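PDB 2JC4: exodeoxyribonuclease III from Neisseria meningitidis, which probably acts on double-stranded DNA as a metal-dependent 3'-5' exonuclease of the AP/ExoA repair family. Local coordinates for residues T5-L11 / V31-L37; F197-Y203 / V234-R239. One frame throughout, in Å; residues are numbered along the deposited sequence.

Contact 1 of 2, residues T5-L11 / V31-L37; sequences TWNVNSL and VLQELKL. With MG (magnesium ion), chain B.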
ATOM      1  N   THR A   5       2.231   3.986   4.354  1.00 11.67           N
ATOM      2  CA  THR A   5       2.076   2.621   3.851  1.00 10.10           C
ATOM      3  C   THR A   5       3.484   2.064   3.528  1.00 10.81           C
ATOM      4  O   THR A   5       4.342   2.791   3.022  1.00  9.82           O
ATOM      5  CB  THR A   5       1.148   2.574   2.589  1.00 11.37           C
ATOM      6  OG1 THR A   5       1.075   1.229   2.089  1.00 12.79           O
ATOM      7  CG2 THR A   5       1.640   3.521   1.449  1.00  8.72           C
ATOM      8  N   TRP A   6       3.723   0.796   3.850  1.00  9.90           N
ATOM      9  CA  TRP A   6       5.038   0.226   3.607  1.00 10.18           C
ATOM     10  C   TRP A   6       4.952  -1.254   3.358  1.00  9.97           C
ATOM     11  O   TRP A   6       4.458  -2.011   4.204  1.00  9.68           O
ATOM     12  CB  TRP A   6       5.990   0.522   4.795  1.00 10.62           C
ATOM     13  CG  TRP A   6       7.459   0.189   4.491  1.00  8.51           C
ATOM     14  CD1 TRP A   6       8.031   0.049   3.262  1.00  9.45           C
ATOM     15  CD2 TRP A   6       8.496  -0.022   5.446  1.00  9.64           C
ATOM     16  NE1 TRP A   6       9.373  -0.260   3.393  1.00 10.20           N
ATOM     17  CE2 TRP A   6       9.682  -0.313   4.728  1.00  8.97           C
ATOM     18  CE3 TRP A   6       8.542   0.017   6.842  1.00  9.16           C
ATOM     19  CZ2 TRP A   6      10.914  -0.566   5.372  1.00 11.08           C
ATOM     20  CZ3 TRP A   6       9.750  -0.242   7.479  1.00 10.41           C
ATOM     21  CH2 TRP A   6      10.922  -0.528   6.757  1.00 11.95           C
ATOM     22  N   ASN A   7       5.431  -1.680   2.186  1.00 10.39           N
ATOM     23  CA  ASN A   7       5.583  -3.099   1.881  1.00  9.84           C
ATOM     24  C   ASN A   7       6.963  -3.479   2.424  1.00 10.20           C
ATOM     25  O   ASN A   7       7.999  -3.024   1.914  1.00  9.06           O
ATOM     26  CB  ASN A   7       5.482  -3.331   0.349  1.00  9.64           C
ATOM     27  CG  ASN A   7       5.686  -4.771  -0.037  1.00  9.27           C
ATOM     28  OD1 ASN A   7       6.453  -5.497   0.606  1.00 11.36           O
ATOM     29  ND2 ASN A   7       5.011  -5.203  -1.101  1.00  9.14           N
ATOM     30  N   VAL A   8       6.960  -4.242   3.514  1.00 10.90           N
ATOM     31  CA  VAL A   8       8.174  -4.513   4.289  1.00 11.64           C
ATOM     32  C   VAL A   8       8.927  -5.746   3.807  1.00 12.17           C
ATOM     33  O   VAL A   8      10.002  -6.029   4.329  1.00 11.79           O
ATOM     34  CB  VAL A   8       7.861  -4.709   5.811  1.00 11.78           C
ATOM     35  CG1 VAL A   8       7.428  -3.415   6.452  1.00  9.79           C
ATOM     36  CG2 VAL A   8       6.795  -5.816   6.046  1.00 12.16           C
ATOM     37  N   ASN A   9       8.349  -6.499   2.859  1.00 12.31           N
ATOM     38  CA  ASN A   9       9.034  -7.687   2.301  1.00 12.64           C
ATOM     39  C   ASN A   9       9.525  -8.654   3.397  1.00 13.27           C
ATOM     40  O   ASN A   9      10.724  -9.011   3.457  1.00 13.63           O
ATOM     41  CB  ASN A   9      10.224  -7.257   1.413  1.00 12.58           C
ATOM     42  CG  ASN A   9      10.840  -8.419   0.678  1.00 14.79           C
ATOM     43  OD1 ASN A   9      10.148  -9.365   0.361  1.00 15.22           O
ATOM     44  ND2 ASN A   9      12.142  -8.348   0.398  1.00 16.20           N
ATOM     45  N   SER A  10       8.583  -9.058   4.242  1.00 12.66           N
ATOM     46  CA  SER A  10       8.748  -9.856   5.485  1.00 12.88           C
ATOM     47  C   SER A  10       8.860  -8.971   6.747  1.00 12.34           C
ATOM     48  O   SER A  10       9.865  -8.245   6.943  1.00 12.93           O
ATOM     49  CB  SER A  10       9.899 -10.880   5.446  1.00 13.22           C
ATOM     50  OG  SER A  10       9.976 -11.438   6.760  1.00 14.37           O
ATOM     51  N   LEU A  11       7.851  -9.040   7.613  1.00 12.38           N
ATOM     52  CA  LEU A  11       7.933  -8.322   8.894  1.00 13.70           C
ATOM     53  C   LEU A  11       8.946  -8.936   9.878  1.00 14.62           C
ATOM     54  O   LEU A  11       9.498  -8.224  10.716  1.00 16.04           O
ATOM     55  CB  LEU A  11       6.556  -8.207   9.560  1.00 12.37           C
ATOM     56  CG  LEU A  11       6.497  -7.340  10.807  1.00 14.71           C
ATOM     57  CD1 LEU A  11       7.049  -5.943  10.555  1.00 12.89           C
ATOM     58  CD2 LEU A  11       5.046  -7.255  11.321  1.00 15.00           C
ATOM     59  N   VAL A  31       0.366   1.412   7.802  1.00 11.10           N
ATOM     60  CA  VAL A  31      -0.161   0.160   7.252  1.00  9.87           C
ATOM     61  C   VAL A  31       0.972  -0.592   6.534  1.00 10.24           C
ATOM     62  O   VAL A  31       1.833   0.047   5.896  1.00 10.08           O
ATOM     63  CB  VAL A  31      -1.408   0.390   6.381  1.00 10.05           C
ATOM     64  CG1 VAL A  31      -2.446   1.290   7.085  1.00  9.37           C
ATOM     65  CG2 VAL A  31      -1.076   0.958   4.982  1.00 10.54           C
ATOM     66  N   LEU A  32       0.944  -1.924   6.641  1.00  9.77           N
ATOM     67  CA  LEU A  32       2.000  -2.804   6.179  1.00 11.09           C
ATOM     68  C   LEU A  32       1.465  -3.853   5.233  1.00 11.28           C
ATOM     69  O   LEU A  32       0.329  -4.331   5.409  1.00 10.81           O
ATOM     70  CB  LEU A  32       2.659  -3.562   7.378  1.00 12.89           C
ATOM     71  CG  LEU A  32       3.110  -2.662   8.524  1.00 12.38           C
ATOM     72  CD1 LEU A  32       3.642  -3.508   9.682  1.00 14.38           C
ATOM     73  CD2 LEU A  32       4.221  -1.766   8.002  1.00 13.86           C
ATOM     74  N   GLN A  33       2.288  -4.185   4.229  1.00 11.09           N
ATOM     75  CA  GLN A  33       2.052  -5.313   3.320  1.00 11.16           C
ATOM     76  C   GLN A  33       3.274  -6.269   3.312  1.00 11.07           C
ATOM     77  O   GLN A  33       4.416  -5.873   3.594  1.00 10.98           O
ATOM     78  CB  GLN A  33       1.781  -4.830   1.888  1.00 11.74           C
ATOM     79  CG  GLN A  33       0.697  -3.764   1.789  1.00 12.85           C
ATOM     80  CD  GLN A  33       1.269  -2.363   1.991  1.00 12.11           C
ATOM     81  OE1 GLN A  33       2.368  -2.060   1.558  1.00 11.03           O
ATOM     82  NE2 GLN A  33       0.515  -1.513   2.662  1.00 10.11           N
ATOM     83  N   GLU A  34       3.012  -7.511   2.911  1.00 10.67           N
ATOM     84  CA  GLU A  34       4.000  -8.577   2.860  1.00 10.81           C
ATOM     85  C   GLU A  34       4.543  -8.854   4.244  1.00 11.32           C
ATOM     86  O   GLU A  34       5.767  -8.936   4.462  1.00 11.70           O
ATOM     87  CB  GLU A  34       5.106  -8.303   1.828  1.00 12.37           C
ATOM     88  CG  GLU A  34       4.601  -8.396   0.410  1.00 11.91           C
ATOM     89  CD  GLU A  34       5.721  -8.503  -0.609  1.00 15.24           C
ATOM     90  OE1 GLU A  34       6.812  -9.049  -0.300  1.00 20.17           O
ATOM     91  OE2 GLU A  34       5.505  -8.025  -1.728  1.00 13.73           O
ATOM     92  N   LEU A  35       3.627  -9.042   5.191  1.00 10.56           N
ATOM     93  CA  LEU A  35       4.062  -9.544   6.511  1.00 11.19           C
ATOM     94  C   LEU A  35       4.854 -10.839   6.346  1.00 12.08           C
ATOM     95  O   LEU A  35       5.884 -11.026   7.001  1.00 12.68           O
ATOM     96  CB  LEU A  35       2.870  -9.829   7.407  1.00 12.01           C
ATOM     97  CG  LEU A  35       1.912  -8.685   7.643  1.00  9.87           C
ATOM     98  CD1 LEU A  35       0.830  -9.248   8.589  1.00 10.66           C
ATOM     99  CD2 LEU A  35       2.628  -7.466   8.275  1.00 11.42           C
ATOM    100  N   LYS A  36       4.382 -11.718   5.453  1.00 12.15           N
ATOM    101  CA  LYS A  36       4.992 -13.045   5.267  1.00 12.76           C
ATOM    102  C   LYS A  36       5.112 -13.811   6.583  1.00 13.36           C
ATOM    103  O   LYS A  36       6.122 -14.458   6.866  1.00 13.23           O
ATOM    104  CB  LYS A  36       6.351 -12.923   4.582  1.00 12.48           C
ATOM    105  CG  LYS A  36       6.277 -12.442   3.131  1.00 13.61           C
ATOM    106  CD  LYS A  36       7.688 -12.484   2.501  1.00 16.37           C
ATOM    107  CE  LYS A  36       7.740 -11.880   1.117  1.00 18.26           C
ATOM    108  NZ  LYS A  36       9.092 -12.057   0.551  1.00 17.94           N
ATOM    109  N   LEU A  37       4.050 -13.739   7.382  1.00 14.26           N
ATOM    110  CA  LEU A  37       4.025 -14.358   8.698  1.00 15.81           C
ATOM    111  C   LEU A  37       2.634 -14.837   8.898  1.00 15.79           C
ATOM    112  O   LEU A  37       1.677 -14.099   8.636  1.00 16.16           O
ATOM    113  CB  LEU A  37       4.324 -13.305   9.785  1.00 16.22           C
ATOM    114  CG  LEU A  37       5.757 -12.900  10.047  1.00 18.94           C
ATOM    115  CD1 LEU A  37       5.773 -11.766  11.038  1.00 17.40           C
ATOM    116  CD2 LEU A  37       6.586 -14.068  10.527  1.00 20.07           C
TER
HETATM  117 MG    MG B1256       8.717  -9.013  -1.682  1.00 17.57          MG
HETATM  118  O   HOH W   1       3.065   0.305   0.333  1.00 10.23           O
HETATM  119  O   HOH W   2       8.484  -6.829  -1.290  1.00 14.19           O
HETATM  120  O   HOH W   3      11.423 -11.269   2.191  1.00 33.72           O
HETATM  121  O   HOH W   4       8.741 -14.333   6.781  1.00 43.24           O
HETATM  122  O   HOH W   5       7.367  -8.541  -3.346  1.00 14.72           O
HETATM  123  O   HOH W   6       8.524 -11.169  -2.075  1.00 23.43           O
HETATM  124  O   HOH W   7      10.491  -8.719  -2.966  1.00 19.38           O

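Contact 2 of 2, residues F197-Y203 / V234-R239; sequences FYTWFDY and VDLETR. With NA (sodium ion), chain D.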
ATOM      1  N   PHE A 197       8.710   9.703  -8.832  1.00 11.92           N
ATOM      2  CA  PHE A 197       8.600   9.383  -7.420  1.00 11.38           C
ATOM      3  C   PHE A 197       8.499   7.882  -7.241  1.00 10.87           C
ATOM      4  O   PHE A 197       7.484   7.365  -6.750  1.00  9.88           O
ATOM      5  CB  PHE A 197       7.408  10.100  -6.782  1.00 12.19           C
ATOM      6  CG  PHE A 197       7.601  11.594  -6.707  1.00 13.11           C
ATOM      7  CD1 PHE A 197       7.281  12.397  -7.811  1.00 13.63           C
ATOM      8  CD2 PHE A 197       8.121  12.192  -5.553  1.00 13.20           C
ATOM      9  CE1 PHE A 197       7.455  13.796  -7.765  1.00 16.34           C
ATOM     10  CE2 PHE A 197       8.318  13.579  -5.493  1.00 15.67           C
ATOM     11  CZ  PHE A 197       7.990  14.380  -6.590  1.00 15.77           C
ATOM     12  N   TYR A 198       9.556   7.163  -7.632  1.00 10.39           N
ATOM     13  CA  TYR A 198       9.506   5.688  -7.517  1.00 10.24           C
ATOM     14  C   TYR A 198       9.461   5.189  -6.063  1.00 10.32           C
ATOM     15  O   TYR A 198      10.083   5.775  -5.161  1.00  9.86           O
ATOM     16  CB  TYR A 198      10.710   5.061  -8.198  1.00 10.23           C
ATOM     17  CG  TYR A 198      10.931   5.534  -9.620  1.00 10.56           C
ATOM     18  CD1 TYR A 198       9.870   5.669 -10.515  1.00 11.76           C
ATOM     19  CD2 TYR A 198      12.209   5.807 -10.068  1.00 12.00           C
ATOM     20  CE1 TYR A 198      10.089   6.059 -11.847  1.00 12.49           C
ATOM     21  CE2 TYR A 198      12.429   6.226 -11.392  1.00 13.29           C
ATOM     22  CZ  TYR A 198      11.362   6.350 -12.256  1.00 13.15           C
ATOM     23  OH  TYR A 198      11.599   6.754 -13.552  1.00 12.85           O
ATOM     24  N   THR A 199       8.730   4.089  -5.837  1.00  9.69           N
ATOM     25  CA  THR A 199       8.568   3.549  -4.481  1.00  7.83           C
ATOM     26  C   THR A 199       9.121   2.136  -4.352  1.00  9.96           C
ATOM     27  O   THR A 199       9.237   1.632  -3.239  1.00  9.75           O
ATOM     28  CB  THR A 199       7.074   3.501  -4.100  1.00  8.64           C
ATOM     29  OG1 THR A 199       6.410   2.606  -4.976  1.00  7.48           O
ATOM     30  CG2 THR A 199       6.406   4.918  -4.241  1.00  5.92           C
ATOM     31  N   TRP A 200       9.393   1.475  -5.494  1.00 10.50           N
ATOM     32  CA  TRP A 200       9.979   0.149  -5.518  1.00 10.38           C
ATOM     33  C   TRP A 200      11.204   0.174  -6.412  1.00 10.42           C
ATOM     34  O   TRP A 200      11.165   0.799  -7.474  1.00  9.89           O
ATOM     35  CB  TRP A 200       8.991  -0.886  -6.082  1.00 11.73           C
ATOM     36  CG  TRP A 200       9.641  -2.214  -6.294  1.00 11.91           C
ATOM     37  CD1 TRP A 200       9.977  -3.135  -5.338  1.00 13.83           C
ATOM     38  CD2 TRP A 200      10.053  -2.762  -7.547  1.00 13.18           C
ATOM     39  NE1 TRP A 200      10.576  -4.214  -5.926  1.00 12.46           N
ATOM     40  CE2 TRP A 200      10.640  -4.015  -7.279  1.00 14.47           C
ATOM     41  CE3 TRP A 200       9.989  -2.304  -8.879  1.00 13.03           C
ATOM     42  CZ2 TRP A 200      11.150  -4.846  -8.295  1.00 12.60           C
ATOM     43  CZ3 TRP A 200      10.487  -3.125  -9.898  1.00 14.89           C
ATOM     44  CH2 TRP A 200      11.068  -4.395  -9.593  1.00 14.00           C
ATOM     45  N   PHE A 201      12.291  -0.438  -5.948  1.00 10.02           N
ATOM     46  CA  PHE A 201      13.515  -0.559  -6.730  1.00 10.05           C
ATOM     47  C   PHE A 201      13.984  -2.017  -6.581  1.00 10.03           C
ATOM     48  O   PHE A 201      14.168  -2.511  -5.466  1.00  8.46           O
ATOM     49  CB  PHE A 201      14.604   0.391  -6.192  1.00 10.37           C
ATOM     50  CG  PHE A 201      14.182   1.850  -6.089  1.00  8.93           C
ATOM     51  CD1 PHE A 201      13.395   2.298  -4.991  1.00 10.08           C
ATOM     52  CD2 PHE A 201      14.604   2.773  -7.054  1.00 10.38           C
ATOM     53  CE1 PHE A 201      13.014   3.646  -4.899  1.00  9.74           C
ATOM     54  CE2 PHE A 201      14.228   4.148  -6.961  1.00 10.58           C
ATOM     55  CZ  PHE A 201      13.451   4.568  -5.886  1.00  9.35           C
ATOM     56  N   ASP A 202      14.155  -2.715  -7.708  1.00 11.29           N
ATOM     57  CA  ASP A 202      14.571  -4.092  -7.668  1.00 12.40           C
ATOM     58  C   ASP A 202      15.915  -4.214  -6.915  1.00 13.09           C
ATOM     59  O   ASP A 202      16.853  -3.420  -7.138  1.00 12.93           O
ATOM     60  CB  ASP A 202      14.684  -4.617  -9.118  1.00 12.65           C
ATOM     61  CG  ASP A 202      14.627  -6.144  -9.213  1.00 16.34           C
ATOM     62  OD1 ASP A 202      15.196  -6.852  -8.362  1.00 15.83           O
ATOM     63  OD2 ASP A 202      14.001  -6.636 -10.176  1.00 18.08           O
ATOM     64  N   TYR A 203      16.002  -5.185  -6.018  1.00 13.07           N
ATOM     65  CA  TYR A 203      17.297  -5.543  -5.437  1.00 15.23           C
ATOM     66  C   TYR A 203      18.302  -5.947  -6.521  1.00 15.98           C
ATOM     67  O   TYR A 203      19.506  -5.648  -6.414  1.00 16.39           O
ATOM     68  CB  TYR A 203      17.155  -6.721  -4.476  1.00 15.15           C
ATOM     69  CG  TYR A 203      16.364  -6.549  -3.189  1.00 14.37           C
ATOM     70  CD1 TYR A 203      16.594  -5.466  -2.307  1.00 14.96           C
ATOM     71  CD2 TYR A 203      15.457  -7.537  -2.798  1.00 17.58           C
ATOM     72  CE1 TYR A 203      15.899  -5.362  -1.093  1.00 14.71           C
ATOM     73  CE2 TYR A 203      14.761  -7.454  -1.583  1.00 12.44           C
ATOM     74  CZ  TYR A 203      14.985  -6.361  -0.745  1.00 14.59           C
ATOM     75  OH  TYR A 203      14.290  -6.315   0.426  1.00 13.41           O
ATOM     76  N   VAL A 234       7.923  10.133  -0.455  1.00 11.52           N
ATOM     77  CA  VAL A 234       8.459   8.762  -0.461  1.00 11.67           C
ATOM     78  C   VAL A 234       9.662   8.783   0.488  1.00 11.20           C
ATOM     79  O   VAL A 234      10.571   9.623   0.329  1.00 11.27           O
ATOM     80  CB  VAL A 234       8.816   8.273  -1.906  1.00 11.01           C
ATOM     81  CG1 VAL A 234       9.358   6.800  -1.909  1.00  9.74           C
ATOM     82  CG2 VAL A 234       7.598   8.399  -2.853  1.00 10.39           C
ATOM     83  N   ASP A 235       9.662   7.891   1.471  1.00 10.30           N
ATOM     84  CA  ASP A 235      10.708   7.827   2.486  1.00 11.93           C
ATOM     85  C   ASP A 235      11.911   7.051   1.980  1.00 11.86           C
ATOM     86  O   ASP A 235      12.110   5.879   2.295  1.00 11.94           O
ATOM     87  CB  ASP A 235      10.148   7.185   3.772  1.00 12.35           C
ATOM     88  CG  ASP A 235      11.176   7.069   4.895  1.00 14.23           C
ATOM     89  OD1 ASP A 235      12.313   7.579   4.794  1.00 15.51           O
ATOM     90  OD2 ASP A 235      10.847   6.421   5.899  1.00 16.30           O
ATOM     91  N   LEU A 236      12.757   7.732   1.226  1.00 12.35           N
ATOM     92  CA  LEU A 236      13.978   7.114   0.707  1.00 11.78           C
ATOM     93  C   LEU A 236      15.111   6.933   1.730  1.00 12.55           C
ATOM     94  O   LEU A 236      16.073   6.185   1.473  1.00 12.46           O
ATOM     95  CB  LEU A 236      14.475   7.900  -0.506  1.00 11.01           C
ATOM     96  CG  LEU A 236      13.512   7.896  -1.694  1.00 11.33           C
ATOM     97  CD1 LEU A 236      14.185   8.557  -2.866  1.00 12.12           C
ATOM     98  CD2 LEU A 236      13.036   6.483  -2.128  1.00 12.27           C
ATOM     99  N   GLU A 237      15.042   7.644   2.859  1.00 13.10           N
ATOM    100  CA  GLU A 237      16.000   7.391   3.959  1.00 13.88           C
ATOM    101  C   GLU A 237      15.887   5.938   4.411  1.00 13.08           C
ATOM    102  O   GLU A 237      16.895   5.234   4.557  1.00 14.40           O
ATOM    103  CB  GLU A 237      15.728   8.322   5.153  1.00 14.55           C
ATOM    104  CG  GLU A 237      15.932   9.788   4.788  1.00 18.00           C
ATOM    105  CD  GLU A 237      15.604  10.729   5.921  0.50 19.84           C
ATOM    106  OE1 GLU A 237      15.893  10.380   7.099  0.50 17.93           O
ATOM    107  OE2 GLU A 237      15.069  11.821   5.608  0.50 21.41           O
ATOM    108  N   THR A 238      14.659   5.481   4.589  1.00 13.23           N
ATOM    109  CA  THR A 238      14.377   4.122   5.034  1.00 13.08           C
ATOM    110  C   THR A 238      14.811   3.135   3.947  1.00 13.33           C
ATOM    111  O   THR A 238      15.362   2.089   4.254  1.00 13.66           O
ATOM    112  CB  THR A 238      12.893   3.943   5.399  1.00 13.86           C
ATOM    113  OG1 THR A 238      12.605   4.748   6.554  1.00 13.35           O
ATOM    114  CG2 THR A 238      12.564   2.486   5.767  1.00 12.52           C
ATOM    115  N   ARG A 239      14.555   3.470   2.674  1.00 12.71           N
ATOM    116  CA  ARG A 239      14.993   2.626   1.535  1.00 11.89           C
ATOM    117  C   ARG A 239      16.540   2.573   1.390  1.00 12.14           C
ATOM    118  O   ARG A 239      17.091   1.620   0.837  1.00 10.31           O
ATOM    119  CB  ARG A 239      14.313   3.136   0.249  1.00 11.32           C
ATOM    120  CG  ARG A 239      14.521   2.284  -1.037  1.00  9.88           C
ATOM    121  CD  ARG A 239      14.149   0.850  -0.792  1.00 10.41           C
ATOM    122  NE  ARG A 239      14.441  -0.016  -1.946  1.00  9.62           N
ATOM    123  CZ  ARG A 239      15.615  -0.593  -2.180  1.00 13.44           C
ATOM    124  NH1 ARG A 239      16.689  -0.326  -1.406  1.00  9.44           N
ATOM    125  NH2 ARG A 239      15.723  -1.410  -3.235  1.00 10.86           N
TER
HETATM  126 NA    NA D1258      11.427  11.683  -0.125  1.00 16.68          NA
HETATM  127  O   HOH W   8      17.860  -1.826  -5.286  1.00 14.94           O
HETATM  128  O   HOH W   9       9.595  12.045  -1.805  1.00 13.95           O
HETATM  129  O   HOH W  10      13.212  10.842   1.380  1.00 20.21           O
HETATM  130  O   HOH W  11      13.004  11.800  -1.894  1.00 18.19           O

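Contact 1 of 2, residues T5-L11 / V31-L37
Asn7 and Asn9 meet Glu34 and Lys36 round a magnesium ion at the C-terminal ends of two neighbouring parallel strands, 2-7 and 29-33, the first beta-alpha-beta unit of this DNase I-like fold. The short strand segments run 4.7 Å apart, 19° from exactly parallel, and backbone bonds continue past them: Ser10 N donates to Glu34 O and Leu11 N to Leu35 O. Glu34 gives one of the two protein ligands. Its CB, CG and CD all pass beside Asn7 OD1 (3.3 to 3.4 Å), and an extended chain brings the carboxylate up to the metal. OE1 binds magnesium at 2.4 Å. OE2 takes a hydrogen from Asn7 ND2 at 2.9 Å; the bond is nearly straight and lies in the amide plane, yet reaches the oxygen from above the carboxylate plane, the two planes being 71° apart. Water 5, itself on the metal, also donates to OE2. Asn7 ND2 has a second acceptor in Asp146, the predicted proton donor/acceptor, while Asn7 OD1 accepts from Asn9 N in an Asx turn. This turn ends at Asn9, whose OD1 binds magnesium at 2.5 Å; four waters complete six ligands. The straight chain of Lys36 passes Ser10 and sets NZ 2.9 Å from Asn9 OD1, so one oxygen serves both metal and ammonium. On the face that carries Trp6 and Leu32, Leu32 CD2 packs against Val8 CG1 from the loop beyond the strand. Thr5 and Gln33 lie on the same face as Asn7: bent at chi2 (87°), Gln33 turns back so that NE2 donates to Thr5 OG1 as well as to Asn103, and water 1 accepts from Thr5 OG1 while donating to Gln33 OE1, 2.8 Å from each.

Contact 2 of 2, residues F197-Y203 / V234-R239
Arg239 leaves its short helix with CG anti to the backbone N (chi1 -173°) and then bends at chi2 (53°), which carries the chain obliquely across Phe201 and brings NH2 to the backbone of that residue. Phe201 in turn holds its CG anti to the carbonyl carbon (chi1 -54°), pointing its ring at helix 236-239. The contact joins the irregular loop 197-203 to the end of strand 229-234, at the edge of its sheet, and the helical turn that follows. Arg239 NH2 donates to Phe201 O at 2.9 Å. The oxygen lies in the guanidinium plane, whereas the nitrogen stands above the carbonyl plane. Water 8 bridges the same NH2 to Asp202 O, and NE, 4.0 Å from Phe201 CD1, has a weak bond to Asp246 O. Ring and guanidinium are almost perpendicular. Farther along the ring, CE1 meets Leu236 CD2 at 4.0 Å, and Phe208 packs against it edge-to-face. Val234 fills the other end of the contact: CG1 touches Tyr198 O, and CG2 touches Thr199 CG2 at 3.9 Å. Thr199 OG1 is bonded to Asp217, predicted to be important for catalysis. Val234 O binds a sodium ion at 2.3 Å, with waters 9, 10 and 11. Asp235 N-caps the helix, OD1 accepting from Thr238 N and OD2 from Thr238 OG1. Carbonyl oxygens thus meet the guanidinium, Phe201 O directly, Asp202 O through water and Asp246 O weakly, and their dipoles probably ease its charge, while Val234 and Leu236 contribute mainly apolar contacts.

How the contacts relate
Starting near the N terminus, contact 1 closes a short loop: the chain leaves strand 2-7, runs through helix 11-23 and returns along strand 29-33. Contact 2 follows in series, neither nested nor crossing, and closes a second loop that includes helix 207-210, strand 229-234 and strand 217-221, which belongs to the other six-stranded sheet. The first contact pairs two inner strands of a six-stranded sheet and runs on into the loops beyond; the second anchors a loop to an outermost strand of that same sheet and the turn beyond it. With centres 14 Å apart, they touch: Tyr203 OH lies 3.0 Å from Asn9 ND2, a probable hydrogen bond, and Trp6 CZ2 packs on Thr238 CG2.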